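Side-chain contacts in capsular polysaccharide biosynthesis protein (Burkholderia pseudomallei, PDB 4BQN), which probably acts as an acetyltransferase in the biosynthesis of capsular polysaccharide and binds coenzyme A: residues K21-C26 against R213-L218; V36-C41 against A54-K59; G127-D132 against E275-F280; G146-I151 against V302-R307; D184-N189 against R194-M199. The protein carries 1 engineered substitution. One frame throughout, in Å; residues are numbered along the deposited sequence.

Contact 1. Residues K21-C26 against R213-L218; sequences KMLNSC and RCMLAL
L23 and M215 reach out from two helices and lie alongside each other, pointing in opposite directions. Methyl CD2 of L23 rests against CG of M215 at 3.8 Å and has CB of C214 a little farther off at 4.4 Å. An unbranched methionine suits this place, because its slim chain can run on past the leucine to the next residue it meets. That residue is C26: SG of C26 lies 3.6 Å from SD of M215 and 3.7 Å from its CE, two polarisable sulfur side chains in van der Waals contact. The M215 chain is straight as far as SD and then bends (chi3 61°), which carries CE beside the thiol. On its side, C26 holds SG anti to the backbone N (chi1 173°), and it is also the N-cap of helix 27-32, so its thiol serves both a helix end and the apolar cluster. F29 of that helix touches both L23 and M215, while L64 of strand 62-65 meets L23. The result is a buried core in which helices 15-24 and 204-217 pack together beside a four-stranded parallel sheet, as is characteristic of a layered alpha/beta fold.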
# COMPACT_ATOMS: atom_id res chain seq x y z
N LYS A 21 -3.81 14.69 -4.98
CA LYS A 21 -5.23 14.91 -5.18
C LYS A 21 -5.88 15.32 -3.85
O LYS A 21 -6.70 16.25 -3.80
CB LYS A 21 -5.89 13.64 -5.75
CG LYS A 21 -7.31 13.82 -6.25
CD LYS A 21 -7.39 14.50 -7.61
CE LYS A 21 -7.09 13.54 -8.76
NZ LYS A 21 -7.14 14.25 -10.07
N MET A 22 -5.52 14.63 -2.78
CA MET A 22 -6.10 14.93 -1.48
C MET A 22 -5.69 16.32 -1.01
O MET A 22 -6.54 17.11 -0.60
CB MET A 22 -5.70 13.85 -0.47
CG MET A 22 -6.43 13.92 0.86
SD MET A 22 -8.21 13.74 0.69
CE MET A 22 -8.38 11.97 0.48
N LEU A 23 -4.39 16.63 -1.07
CA LEU A 23 -3.91 17.96 -0.67
C LEU A 23 -4.57 19.10 -1.45
O LEU A 23 -4.99 20.10 -0.86
CB LEU A 23 -2.39 18.06 -0.79
CG LEU A 23 -1.62 17.28 0.29
CD1 LEU A 23 -0.17 17.14 -0.15
CD2 LEU A 23 -1.73 17.95 1.66
N ASN A 24 -4.71 18.91 -2.76
CA ASN A 24 -5.32 19.93 -3.61
C ASN A 24 -6.78 20.19 -3.25
O ASN A 24 -7.31 21.25 -3.57
CB ASN A 24 -5.23 19.51 -5.08
CG ASN A 24 -3.84 19.70 -5.66
OD1 ASN A 24 -2.95 20.27 -5.02
ND2 ASN A 24 -3.65 19.22 -6.88
N SER A 25 -7.42 19.23 -2.58
CA SER A 25 -8.82 19.38 -2.16
C SER A 25 -9.01 20.18 -0.87
O SER A 25 -10.15 20.47 -0.50
CB SER A 25 -9.50 18.00 -2.05
OG SER A 25 -9.27 17.39 -0.78
N CYS A 26 -7.92 20.56 -0.22
CA CYS A 26 -7.96 21.43 0.96
C CYS A 26 -7.80 22.88 0.50
O CYS A 26 -6.75 23.24 -0.04
CB CYS A 26 -6.83 21.06 1.92
SG CYS A 26 -6.70 22.21 3.31
N ARG A 213 -0.99 15.22 8.03
CA ARG A 213 0.36 15.25 8.60
C ARG A 213 1.33 16.01 7.70
O ARG A 213 2.23 16.68 8.20
CB ARG A 213 0.89 13.85 8.94
CG ARG A 213 -0.05 12.95 9.74
CD ARG A 213 -0.69 13.60 10.96
NE ARG A 213 -1.67 12.70 11.56
CZ ARG A 213 -1.39 11.68 12.38
NH1 ARG A 213 -0.13 11.41 12.73
NH2 ARG A 213 -2.39 10.93 12.85
N CYS A 214 1.14 15.92 6.39
CA CYS A 214 1.93 16.73 5.49
C CYS A 214 1.70 18.21 5.75
O CYS A 214 2.64 18.99 5.80
CB CYS A 214 1.58 16.41 4.04
SG CYS A 214 2.12 14.79 3.49
N MET A 215 0.43 18.61 5.90
CA MET A 215 0.13 20.02 6.16
C MET A 215 0.73 20.49 7.47
O MET A 215 1.21 21.62 7.54
CB MET A 215 -1.37 20.29 6.09
CG MET A 215 -1.93 20.20 4.67
SD MET A 215 -3.63 20.76 4.49
CE MET A 215 -3.46 22.47 5.01
N LEU A 216 0.70 19.64 8.50
CA LEU A 216 1.31 20.04 9.78
C LEU A 216 2.81 20.24 9.61
O LEU A 216 3.36 21.19 10.16
CB LEU A 216 1.04 18.99 10.86
CG LEU A 216 -0.43 18.84 11.24
CD1 LEU A 216 -0.66 17.62 12.12
CD2 LEU A 216 -0.97 20.09 11.92
N ALA A 217 3.44 19.38 8.82
CA ALA A 217 4.89 19.48 8.57
C ALA A 217 5.25 20.77 7.85
O ALA A 217 6.34 21.31 8.02
CB ALA A 217 5.37 18.27 7.77
N LEU A 218 4.32 21.25 7.02
CA LEU A 218 4.48 22.51 6.30
C LEU A 218 4.18 23.76 7.14
O LEU A 218 4.41 24.88 6.67
CB LEU A 218 3.61 22.50 5.05
CG LEU A 218 4.04 21.48 3.99
CD1 LEU A 218 2.98 21.44 2.90
CD2 LEU A 218 5.41 21.83 3.41

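Contact 2. Residues V36-C41 against A54-K59; sequences VEMEPC and AETIPK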
# COMPACT_ATOMS: atom_id res chain seq x y z
N VAL A 36 2.77 20.57 -9.75
CA VAL A 36 3.40 20.20 -11.03
C VAL A 36 3.50 18.68 -10.97
O VAL A 36 4.26 18.13 -10.17
CB VAL A 36 4.79 20.86 -11.20
CG1 VAL A 36 5.38 20.51 -12.57
CG2 VAL A 36 4.69 22.37 -11.03
N GLU A 37 2.71 17.98 -11.79
CA GLU A 37 2.57 16.52 -11.68
C GLU A 37 3.82 15.75 -12.09
O GLU A 37 4.43 16.06 -13.11
CB GLU A 37 1.40 16.04 -12.55
CG GLU A 37 0.03 16.47 -12.08
CD GLU A 37 -1.05 16.09 -13.08
OE1 GLU A 37 -0.72 15.86 -14.26
OE2 GLU A 37 -2.23 16.04 -12.67
N MET A 38 4.19 14.74 -11.31
CA MET A 38 5.21 13.77 -11.70
C MET A 38 4.59 12.39 -11.73
O MET A 38 3.88 11.99 -10.79
CB MET A 38 6.39 13.76 -10.73
CG MET A 38 7.32 14.95 -10.92
SD MET A 38 8.74 14.91 -9.83
CE MET A 38 9.60 13.42 -10.32
N GLU A 39 4.87 11.65 -12.79
CA GLU A 39 4.44 10.26 -12.89
C GLU A 39 5.06 9.45 -11.76
O GLU A 39 6.21 9.67 -11.41
CB GLU A 39 4.85 9.65 -14.24
CG GLU A 39 4.20 10.29 -15.46
CD GLU A 39 4.86 11.60 -15.89
OE1 GLU A 39 5.95 11.94 -15.39
OE2 GLU A 39 4.27 12.29 -16.75
N PRO A 40 4.30 8.51 -11.19
CA PRO A 40 4.86 7.71 -10.10
C PRO A 40 5.96 6.74 -10.55
O PRO A 40 6.15 6.50 -11.75
CB PRO A 40 3.64 6.99 -9.51
CG PRO A 40 2.61 7.03 -10.58
CD PRO A 40 2.86 8.27 -11.38
N CYS A 41 6.67 6.18 -9.58
CA CYS A 41 7.89 5.43 -9.80
C CYS A 41 7.69 4.17 -10.65
O CYS A 41 8.62 3.73 -11.32
CB CYS A 41 8.53 5.06 -8.46
SG CYS A 41 7.55 3.97 -7.40
N ALA A 54 15.48 17.63 -15.10
CA ALA A 54 15.98 18.83 -15.77
C ALA A 54 15.08 20.05 -15.59
O ALA A 54 15.58 21.17 -15.46
CB ALA A 54 16.19 18.55 -17.25
N GLU A 55 13.77 19.84 -15.60
CA GLU A 55 12.82 20.94 -15.80
C GLU A 55 11.80 21.10 -14.67
O GLU A 55 11.27 22.18 -14.46
CB GLU A 55 12.06 20.76 -17.12
CG GLU A 55 12.94 20.85 -18.37
CD GLU A 55 12.17 20.62 -19.66
OE1 GLU A 55 10.92 20.68 -19.64
OE2 GLU A 55 12.82 20.39 -20.70
N THR A 56 11.50 20.02 -13.96
CA THR A 56 10.48 20.09 -12.92
C THR A 56 11.11 20.36 -11.56
O THR A 56 10.84 21.39 -10.93
CB THR A 56 9.66 18.79 -12.85
OG1 THR A 56 9.02 18.57 -14.11
CG2 THR A 56 8.60 18.86 -11.75
N ILE A 57 11.94 19.43 -11.11
CA ILE A 57 12.49 19.48 -9.76
C ILE A 57 13.30 20.76 -9.46
O ILE A 57 13.13 21.33 -8.39
CB ILE A 57 13.24 18.18 -9.42
CG1 ILE A 57 12.24 17.01 -9.38
CG2 ILE A 57 13.98 18.29 -8.09
CD1 ILE A 57 12.88 15.64 -9.39
N PRO A 58 14.14 21.23 -10.41
CA PRO A 58 14.89 22.45 -10.10
C PRO A 58 14.01 23.71 -9.92
O PRO A 58 14.51 24.74 -9.45
CB PRO A 58 15.82 22.61 -11.31
CG PRO A 58 15.99 21.21 -11.81
CD PRO A 58 14.63 20.59 -11.64
N LYS A 59 12.74 23.63 -10.30
CA LYS A 59 11.81 24.74 -10.13
C LYS A 59 10.85 24.60 -8.93
O LYS A 59 10.01 25.47 -8.71
CB LYS A 59 11.00 24.97 -11.42
CG LYS A 59 11.84 25.25 -12.66
CD LYS A 59 10.95 25.40 -13.89
CE LYS A 59 11.75 25.26 -15.17
NZ LYS A 59 10.92 24.70 -16.27
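V36, M38, T56 and I57 bring no flat group of their own to the contact; what is planar beside them is the imidazole of H52, one helical turn before T56. Its ND1 is hydrogen-bonded to OG1 of T56, its NE2 to OE1 of E39, and the side chain of M38 touches it as well. Threonine fits here because its two branches do different work. With OG1 beside the backbone N (chi1 -59°) and occupied by H52, methyl CG2 is left to face the other segment, where it meets CG1 of V36 at 3.7 Å and CG of M38 at 4.2 Å. Both V36 and M38 pass T56 heading the opposite way. The segments belong to a beta-alpha-beta crossover: strand 33-35 runs out into the loop of V36 to C41, helix 46-56 follows, and strand 62-65 returns parallel, with strand 6-11 lying between the two in the sheet. M38 extends to SD and then bends at chi3 (62°), crossing I57 at about a right angle. SD of M38 lies 4.1 Å from CG1 of I57, and CE of M38 is equally far from CD1 of I57. I57, in the 3-10 turn 57-59 that follows the helix, also touches S85 and M86. Farther along the loop, C41 touches the bound coenzyme A.

Contact 3. Residues G127-D132 against E275-F280; sequences GAVVMD and EQFEWF
V129 makes the closest approach, its methyl CG2 lying 3.6 Å from CD1 of F277 and 3.9 Å from CE1 of the same ring. The two side chains run past each other in opposite senses. A128 adds its CB at 4.0 Å from CZ of F277, so the phenyl ring spans two successive residues of the neighbouring helix; a small alanine next to a branched valine leaves room for such a broad group. With CG1 of V129 anti to the backbone N (chi1 167°), CG2 of V129 lies anti to the carbonyl carbon and also touches CB of F280 at 4.1 Å. This is the packing of helix 123-130 on helix 269-281, and it falls at the C-terminal end of the former, which is closed by a Schellman motif with D132 at positive phi (60°). OD1 of D132 is further tied by a salt bridge to K285. In the next shell, Y138 meets the F277 ring edge-to-face. The F280 ring leads away from V129 toward V288 and F291 of helix 285-296, and CE3 of W279 sits 3.8 Å above one of its faces, toward the rim. Q276, on the same helix, touches I125 and hydrogen-bonds through OE1 to the backbone N of D122, just before helix 123-130.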
# COMPACT_ATOMS: atom_id res chain seq x y z
N GLY A 127 0.69 -21.45 -1.19
CA GLY A 127 1.17 -22.50 -0.29
C GLY A 127 0.34 -23.78 -0.37
O GLY A 127 0.89 -24.88 -0.36
N ALA A 128 -0.97 -23.62 -0.47
CA ALA A 128 -1.87 -24.76 -0.63
C ALA A 128 -1.59 -25.51 -1.94
O ALA A 128 -1.57 -26.75 -1.95
CB ALA A 128 -3.31 -24.30 -0.56
N VAL A 129 -1.38 -24.78 -3.03
CA VAL A 129 -1.03 -25.39 -4.32
C VAL A 129 0.25 -26.22 -4.20
O VAL A 129 0.31 -27.36 -4.67
CB VAL A 129 -0.90 -24.31 -5.42
CG1 VAL A 129 -0.25 -24.86 -6.69
CG2 VAL A 129 -2.26 -23.72 -5.75
N VAL A 130 1.26 -25.67 -3.54
CA VAL A 130 2.51 -26.39 -3.32
C VAL A 130 2.30 -27.67 -2.51
O VAL A 130 2.93 -28.69 -2.80
CB VAL A 130 3.59 -25.48 -2.67
CG1 VAL A 130 4.82 -26.29 -2.26
CG2 VAL A 130 3.98 -24.37 -3.63
N MET A 131 1.40 -27.61 -1.52
CA MET A 131 1.05 -28.69 -0.59
C MET A 131 0.10 -29.73 -1.20
O MET A 131 -0.33 -30.67 -0.51
CB MET A 131 0.37 -28.04 0.63
CG MET A 131 0.37 -28.82 1.94
SD MET A 131 -0.45 -27.91 3.27
CE MET A 131 -0.32 -29.09 4.62
N ASP A 132 -0.29 -29.51 -2.46
CA ASP A 132 -1.28 -30.33 -3.18
C ASP A 132 -2.66 -30.35 -2.50
O ASP A 132 -3.38 -31.35 -2.55
CB ASP A 132 -0.75 -31.75 -3.47
CG ASP A 132 0.16 -31.81 -4.68
OD1 ASP A 132 0.01 -30.97 -5.60
OD2 ASP A 132 1.03 -32.70 -4.73
N GLU A 275 -10.46 -19.04 -8.77
CA GLU A 275 -9.66 -18.49 -9.87
C GLU A 275 -8.20 -18.26 -9.46
O GLU A 275 -7.30 -18.37 -10.28
CB GLU A 275 -10.29 -17.20 -10.40
CG GLU A 275 -11.57 -17.43 -11.20
CD GLU A 275 -12.22 -16.16 -11.72
OE1 GLU A 275 -11.55 -15.10 -11.75
OE2 GLU A 275 -13.40 -16.21 -12.11
N GLN A 276 -7.97 -17.95 -8.19
CA GLN A 276 -6.59 -17.87 -7.69
C GLN A 276 -5.88 -19.21 -7.83
O GLN A 276 -4.73 -19.27 -8.29
CB GLN A 276 -6.56 -17.39 -6.22
CG GLN A 276 -6.97 -15.94 -6.04
CD GLN A 276 -5.88 -14.99 -6.50
OE1 GLN A 276 -4.73 -15.10 -6.07
NE2 GLN A 276 -6.23 -14.06 -7.38
N PHE A 277 -6.55 -20.29 -7.45
CA PHE A 277 -5.98 -21.63 -7.66
C PHE A 277 -5.65 -21.85 -9.13
O PHE A 277 -4.55 -22.30 -9.46
CB PHE A 277 -6.92 -22.74 -7.15
CG PHE A 277 -6.74 -23.06 -5.70
CD1 PHE A 277 -5.81 -24.02 -5.29
CD2 PHE A 277 -7.47 -22.38 -4.72
CE1 PHE A 277 -5.62 -24.31 -3.95
CE2 PHE A 277 -7.29 -22.68 -3.38
CZ PHE A 277 -6.36 -23.63 -3.00
N GLU A 278 -6.58 -21.51 -10.01
CA GLU A 278 -6.39 -21.72 -11.45
C GLU A 278 -5.20 -20.90 -11.95
O GLU A 278 -4.41 -21.38 -12.77
CB GLU A 278 -7.68 -21.39 -12.19
CG GLU A 278 -8.77 -22.41 -11.87
CD GLU A 278 -10.19 -21.95 -12.12
OE1 GLU A 278 -10.41 -20.82 -12.61
OE2 GLU A 278 -11.11 -22.74 -11.82
N TRP A 279 -5.04 -19.69 -11.43
CA TRP A 279 -3.95 -18.81 -11.83
C TRP A 279 -2.60 -19.42 -11.42
O TRP A 279 -1.70 -19.54 -12.25
CB TRP A 279 -4.15 -17.41 -11.24
CG TRP A 279 -3.19 -16.41 -11.79
CD1 TRP A 279 -3.36 -15.65 -12.92
CD2 TRP A 279 -1.91 -16.04 -11.26
NE1 TRP A 279 -2.26 -14.85 -13.13
CE2 TRP A 279 -1.36 -15.06 -12.11
CE3 TRP A 279 -1.17 -16.45 -10.13
CZ2 TRP A 279 -0.10 -14.49 -11.89
CZ3 TRP A 279 0.09 -15.86 -9.91
CH2 TRP A 279 0.61 -14.90 -10.79
N PHE A 280 -2.47 -19.84 -10.16
CA PHE A 280 -1.22 -20.44 -9.72
C PHE A 280 -0.90 -21.75 -10.44
O PHE A 280 0.28 -22.04 -10.69
CB PHE A 280 -1.21 -20.67 -8.21
CG PHE A 280 -1.03 -19.41 -7.40
CD1 PHE A 280 0.19 -18.72 -7.42
CD2 PHE A 280 -2.07 -18.93 -6.60
CE1 PHE A 280 0.36 -17.57 -6.66
CE2 PHE A 280 -1.89 -17.79 -5.83
CZ PHE A 280 -0.68 -17.11 -5.86

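Contact 4. Residues G146-I151 against V302-R307; sequences GASLRI and VRTALR
S148 swings its hydroxyl anti to the backbone N (chi1 -176°), which carries OG straight onto the backbone of the facing helix: OG of S148 lies 3.4 Å from CA of A305 and 3.7 Å from N of A305. Opposite it, T304 has its methyl anti to the backbone N, its hydroxyl being turned back (chi1 -67°) to bond with the carbonyl O of R300 in its own helix. CG2 of T304 therefore faces the serine, at 3.8 Å from OG of S148. CB of A305 comes 4.0 Å from CB of S148 on another side of the same small group, and CD2 of L149 just reaches CB of A305 at 4.4 Å. The segments of helix 142-151 and the C-terminal helix 300-310 run roughly antiparallel, their axes at 140° and 8.8 Å apart at closest approach. Serine and alanine allow this because neither carries bulk between the backbones; the CA atoms of S148 and A305 are only 5.3 Å apart. V302 and L306 point away from helix 142-151 and pack on F292 and L124. No hydrogen bond joins the two segments directly, yet the buried OG of S148 bonds to NH1 of R308, one residue past the second segment. A close-packed interface of small side chains thus accommodates a buried hydroxyl because the next turn of the opposing helix supplies a donor for it.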
# COMPACT_ATOMS: atom_id res chain seq x y z
N GLY A 146 -9.27 -18.61 8.85
CA GLY A 146 -9.62 -17.36 9.54
C GLY A 146 -9.48 -17.46 11.05
O GLY A 146 -9.05 -16.50 11.70
N ALA A 147 -9.81 -18.62 11.61
CA ALA A 147 -9.68 -18.85 13.05
C ALA A 147 -8.21 -18.82 13.46
O ALA A 147 -7.87 -18.26 14.50
CB ALA A 147 -10.33 -20.18 13.43
N SER A 148 -7.34 -19.38 12.63
CA SER A 148 -5.90 -19.34 12.91
C SER A 148 -5.38 -17.91 12.89
O SER A 148 -4.66 -17.48 13.80
CB SER A 148 -5.14 -20.17 11.88
OG SER A 148 -3.76 -20.21 12.21
N LEU A 149 -5.75 -17.15 11.86
CA LEU A 149 -5.35 -15.76 11.77
C LEU A 149 -5.86 -14.96 12.96
O LEU A 149 -5.15 -14.10 13.48
CB LEU A 149 -5.84 -15.15 10.46
CG LEU A 149 -5.30 -15.79 9.18
CD1 LEU A 149 -5.98 -15.19 7.95
CD2 LEU A 149 -3.78 -15.64 9.09
N ARG A 150 -7.09 -15.25 13.40
CA ARG A 150 -7.66 -14.54 14.55
C ARG A 150 -6.84 -14.81 15.80
O ARG A 150 -6.52 -13.87 16.56
CB ARG A 150 -9.13 -14.89 14.77
CG ARG A 150 -9.68 -14.29 16.05
CD ARG A 150 -11.19 -14.22 15.95
NE ARG A 150 -11.77 -13.44 17.03
CZ ARG A 150 -12.99 -12.92 17.01
NH1 ARG A 150 -13.78 -13.08 15.95
NH2 ARG A 150 -13.43 -12.23 18.05
N ILE A 151 -6.48 -16.06 16.04
CA ILE A 151 -5.61 -16.39 17.16
C ILE A 151 -4.29 -15.61 17.08
O ILE A 151 -3.75 -15.18 18.12
CB ILE A 151 -5.36 -17.92 17.24
CG1 ILE A 151 -6.66 -18.62 17.68
CG2 ILE A 151 -4.21 -18.27 18.17
CD1 ILE A 151 -6.71 -20.11 17.39
N VAL A 302 1.39 -17.37 8.29
CA VAL A 302 1.01 -17.96 7.02
C VAL A 302 1.21 -19.50 7.04
O VAL A 302 0.29 -20.27 6.75
CB VAL A 302 1.80 -17.31 5.88
CG1 VAL A 302 1.44 -17.94 4.56
CG2 VAL A 302 1.52 -15.81 5.83
N ARG A 303 2.41 -19.95 7.41
CA ARG A 303 2.62 -21.41 7.50
C ARG A 303 1.78 -22.02 8.63
O ARG A 303 1.32 -23.15 8.52
CB ARG A 303 4.08 -21.82 7.67
CG ARG A 303 4.88 -21.80 6.38
CD ARG A 303 6.26 -22.43 6.54
NE ARG A 303 7.19 -21.96 5.51
CZ ARG A 303 7.28 -22.48 4.29
NH1 ARG A 303 6.50 -23.49 3.93
NH2 ARG A 303 8.16 -21.97 3.43
N THR A 304 1.58 -21.26 9.71
CA THR A 304 0.76 -21.73 10.81
C THR A 304 -0.68 -21.96 10.37
O THR A 304 -1.27 -22.99 10.70
CB THR A 304 0.81 -20.75 11.99
OG1 THR A 304 2.13 -20.77 12.54
CG2 THR A 304 -0.18 -21.13 13.09
N ALA A 305 -1.25 -21.01 9.62
CA ALA A 305 -2.62 -21.17 9.11
C ALA A 305 -2.72 -22.38 8.17
O ALA A 305 -3.68 -23.15 8.26
CB ALA A 305 -3.09 -19.91 8.41
N LEU A 306 -1.73 -22.55 7.29
CA LEU A 306 -1.74 -23.66 6.36
C LEU A 306 -1.72 -25.00 7.12
O LEU A 306 -2.47 -25.93 6.78
CB LEU A 306 -0.56 -23.56 5.39
CG LEU A 306 -0.60 -24.33 4.08
CD1 LEU A 306 -1.69 -23.78 3.17
CD2 LEU A 306 0.77 -24.28 3.42
N ARG A 307 -0.87 -25.08 8.15
CA ARG A 307 -0.74 -26.28 8.97
C ARG A 307 -2.02 -26.57 9.76
O ARG A 307 -2.53 -27.70 9.75
CB ARG A 307 0.47 -26.17 9.91
CG ARG A 307 0.55 -27.27 10.96
CD ARG A 307 1.71 -27.08 11.93
NE ARG A 307 1.64 -25.84 12.70
CZ ARG A 307 0.83 -25.61 13.73
NH1 ARG A 307 -0.03 -26.54 14.15
NH2 ARG A 307 0.86 -24.44 14.34

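Contact 5. Residues D184-N189 against R194-M199; sequences DFILAN and RLFYTM
L195 points its CB at helix 183-189. CB and CG serve as the stalk, with CG set beside the backbone N (chi1 -64°), and the two methyls do the touching. CD1 of L195 rests on the backbone of the helix, 3.7 Å from CA of I186 and 3.8 Å from O of I186, with CB of N189 at 4.0 Å. CD2 of L195 turns to the phenyl ring of F185, whose CE2 is 4.0 Å away. A leucine suits the spot because its fork lets one side chain fill the groove between I186 and N189 and still reach F185. The helix end is finished by N189: ND2 donates a nearly straight bond (168°) of 2.9 Å to O of F185, in the plane of that carbonyl, which also accepts the backbone N of N189. The same ND2 lies over one face of the F185 ring, toward its rim, and OD1 of N189 is bonded to K193. The chain leaves helix 183-189 and turns back, so that L195 packs on the helix's last turn, with its backbone bonded to T203. Next to it, F196 presents its ring edge to I186, CD1 of I186 lying near the ring plane at 4.1 Å from CE1 of F196. The ring also meets that of W100 with the planes inclined at about 20°. Its side chain comes within about 6 Å of the side chains of H99 and N200, both of which bind coenzyme A, whereas the F185 ring leads to L206 and E209 of helix 204-217.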
# COMPACT_ATOMS: atom_id res chain seq x y z
N ASP A 184 1.46 5.26 14.28
CA ASP A 184 0.69 5.14 15.52
C ASP A 184 -0.81 5.21 15.23
O ASP A 184 -1.59 4.48 15.83
CB ASP A 184 1.09 6.24 16.52
CG ASP A 184 2.55 6.18 16.92
OD1 ASP A 184 3.10 5.06 17.04
OD2 ASP A 184 3.17 7.25 17.11
N PHE A 185 -1.18 6.07 14.29
CA PHE A 185 -2.56 6.18 13.85
C PHE A 185 -3.07 4.85 13.29
O PHE A 185 -4.16 4.40 13.62
CB PHE A 185 -2.70 7.30 12.81
CG PHE A 185 -4.09 7.46 12.29
CD1 PHE A 185 -5.04 8.16 13.02
CD2 PHE A 185 -4.47 6.85 11.09
CE1 PHE A 185 -6.34 8.30 12.55
CE2 PHE A 185 -5.77 6.98 10.61
CZ PHE A 185 -6.70 7.70 11.35
N ILE A 186 -2.28 4.24 12.41
CA ILE A 186 -2.72 2.97 11.81
C ILE A 186 -2.98 1.90 12.88
O ILE A 186 -4.04 1.29 12.92
CB ILE A 186 -1.74 2.46 10.74
CG1 ILE A 186 -1.70 3.44 9.54
CG2 ILE A 186 -2.15 1.06 10.28
CD1 ILE A 186 -0.55 3.20 8.58
N LEU A 187 -2.00 1.68 13.76
CA LEU A 187 -2.16 0.63 14.75
C LEU A 187 -3.37 0.91 15.64
O LEU A 187 -4.13 -0.00 15.95
CB LEU A 187 -0.90 0.46 15.58
CG LEU A 187 -0.97 -0.62 16.68
CD1 LEU A 187 -1.17 -2.02 16.09
CD2 LEU A 187 0.23 -0.56 17.60
N ALA A 188 -3.52 2.16 16.05
CA ALA A 188 -4.56 2.51 17.01
C ALA A 188 -5.96 2.44 16.41
O ALA A 188 -6.92 2.21 17.12
CB ALA A 188 -4.31 3.88 17.61
N ASN A 189 -6.07 2.62 15.09
CA ASN A 189 -7.38 2.71 14.46
C ASN A 189 -7.77 1.55 13.56
O ASN A 189 -8.91 1.50 13.12
CB ASN A 189 -7.48 4.01 13.65
CG ASN A 189 -7.52 5.22 14.52
OD1 ASN A 189 -8.60 5.66 14.93
ND2 ASN A 189 -6.35 5.77 14.84
N ARG A 194 -11.75 0.96 8.55
CA ARG A 194 -11.04 0.29 7.47
C ARG A 194 -10.06 1.28 6.85
O ARG A 194 -10.46 2.23 6.20
CB ARG A 194 -12.03 -0.20 6.41
CG ARG A 194 -11.39 -1.06 5.34
CD ARG A 194 -12.33 -1.34 4.18
NE ARG A 194 -13.61 -1.96 4.56
CZ ARG A 194 -13.84 -3.27 4.58
NH1 ARG A 194 -12.87 -4.13 4.32
NH2 ARG A 194 -15.05 -3.73 4.88
N LEU A 195 -8.77 1.04 7.06
CA LEU A 195 -7.74 2.00 6.65
C LEU A 195 -7.04 1.64 5.34
O LEU A 195 -6.37 2.49 4.74
CB LEU A 195 -6.69 2.15 7.76
CG LEU A 195 -7.20 2.74 9.09
CD1 LEU A 195 -6.04 2.85 10.08
CD2 LEU A 195 -7.89 4.08 8.88
N PHE A 196 -7.20 0.40 4.90
CA PHE A 196 -6.59 -0.10 3.65
C PHE A 196 -7.60 -0.95 2.91
O PHE A 196 -8.24 -1.80 3.53
CB PHE A 196 -5.35 -0.95 3.92
CG PHE A 196 -4.15 -0.16 4.39
CD1 PHE A 196 -4.01 0.23 5.72
CD2 PHE A 196 -3.14 0.17 3.49
CE1 PHE A 196 -2.90 0.94 6.14
CE2 PHE A 196 -2.00 0.87 3.92
CZ PHE A 196 -1.90 1.27 5.24
N TYR A 197 -7.69 -0.75 1.59
CA TYR A 197 -8.44 -1.64 0.70
C TYR A 197 -7.59 -2.84 0.22
O TYR A 197 -8.11 -3.93 -0.06
CB TYR A 197 -8.89 -0.86 -0.53
CG TYR A 197 -9.99 0.13 -0.28
CD1 TYR A 197 -11.19 -0.25 0.33
CD2 TYR A 197 -9.86 1.45 -0.71
CE1 TYR A 197 -12.21 0.66 0.54
CE2 TYR A 197 -10.89 2.38 -0.52
CZ TYR A 197 -12.07 1.98 0.10
OH TYR A 197 -13.11 2.86 0.31
N THR A 198 -6.29 -2.60 0.07
CA THR A 198 -5.29 -3.64 -0.18
C THR A 198 -4.09 -3.25 0.65
O THR A 198 -4.04 -2.11 1.18
CB THR A 198 -4.83 -3.72 -1.64
OG1 THR A 198 -3.97 -2.59 -1.88
CG2 THR A 198 -6.02 -3.67 -2.62
N MET A 199 -3.11 -4.14 0.77
CA MET A 199 -1.94 -3.87 1.60
C MET A 199 -1.28 -2.53 1.32
O MET A 199 -0.65 -1.95 2.20
CB MET A 199 -0.90 -4.98 1.45
CG MET A 199 -0.34 -5.16 0.05
SD MET A 199 0.62 -6.68 0.01
CE MET A 199 1.45 -6.50 -1.56

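Overall arrangement
From the N terminus, residues 21-26 open the long loop that contact 1 will close, and contact 2 closes a short loop of its own within it, between strand 33-35 and the end of helix 46-56. Contacts 3 and 4 then open in turn at 127-132 and 146-151. Contact 5, a local reversal, lies inside the loops of contacts 1, 3 and 4. Residues 213-218 close contact 1, 275-280 contact 3 and 302-307 contact 4, so these three cross one another. R213 touches F185, joining contacts 1 and 5, while L306 packs on M131 and A128, joining contacts 3 and 4 on the side of the chain's centre opposite the parallel-sheet region of contacts 1 and 2.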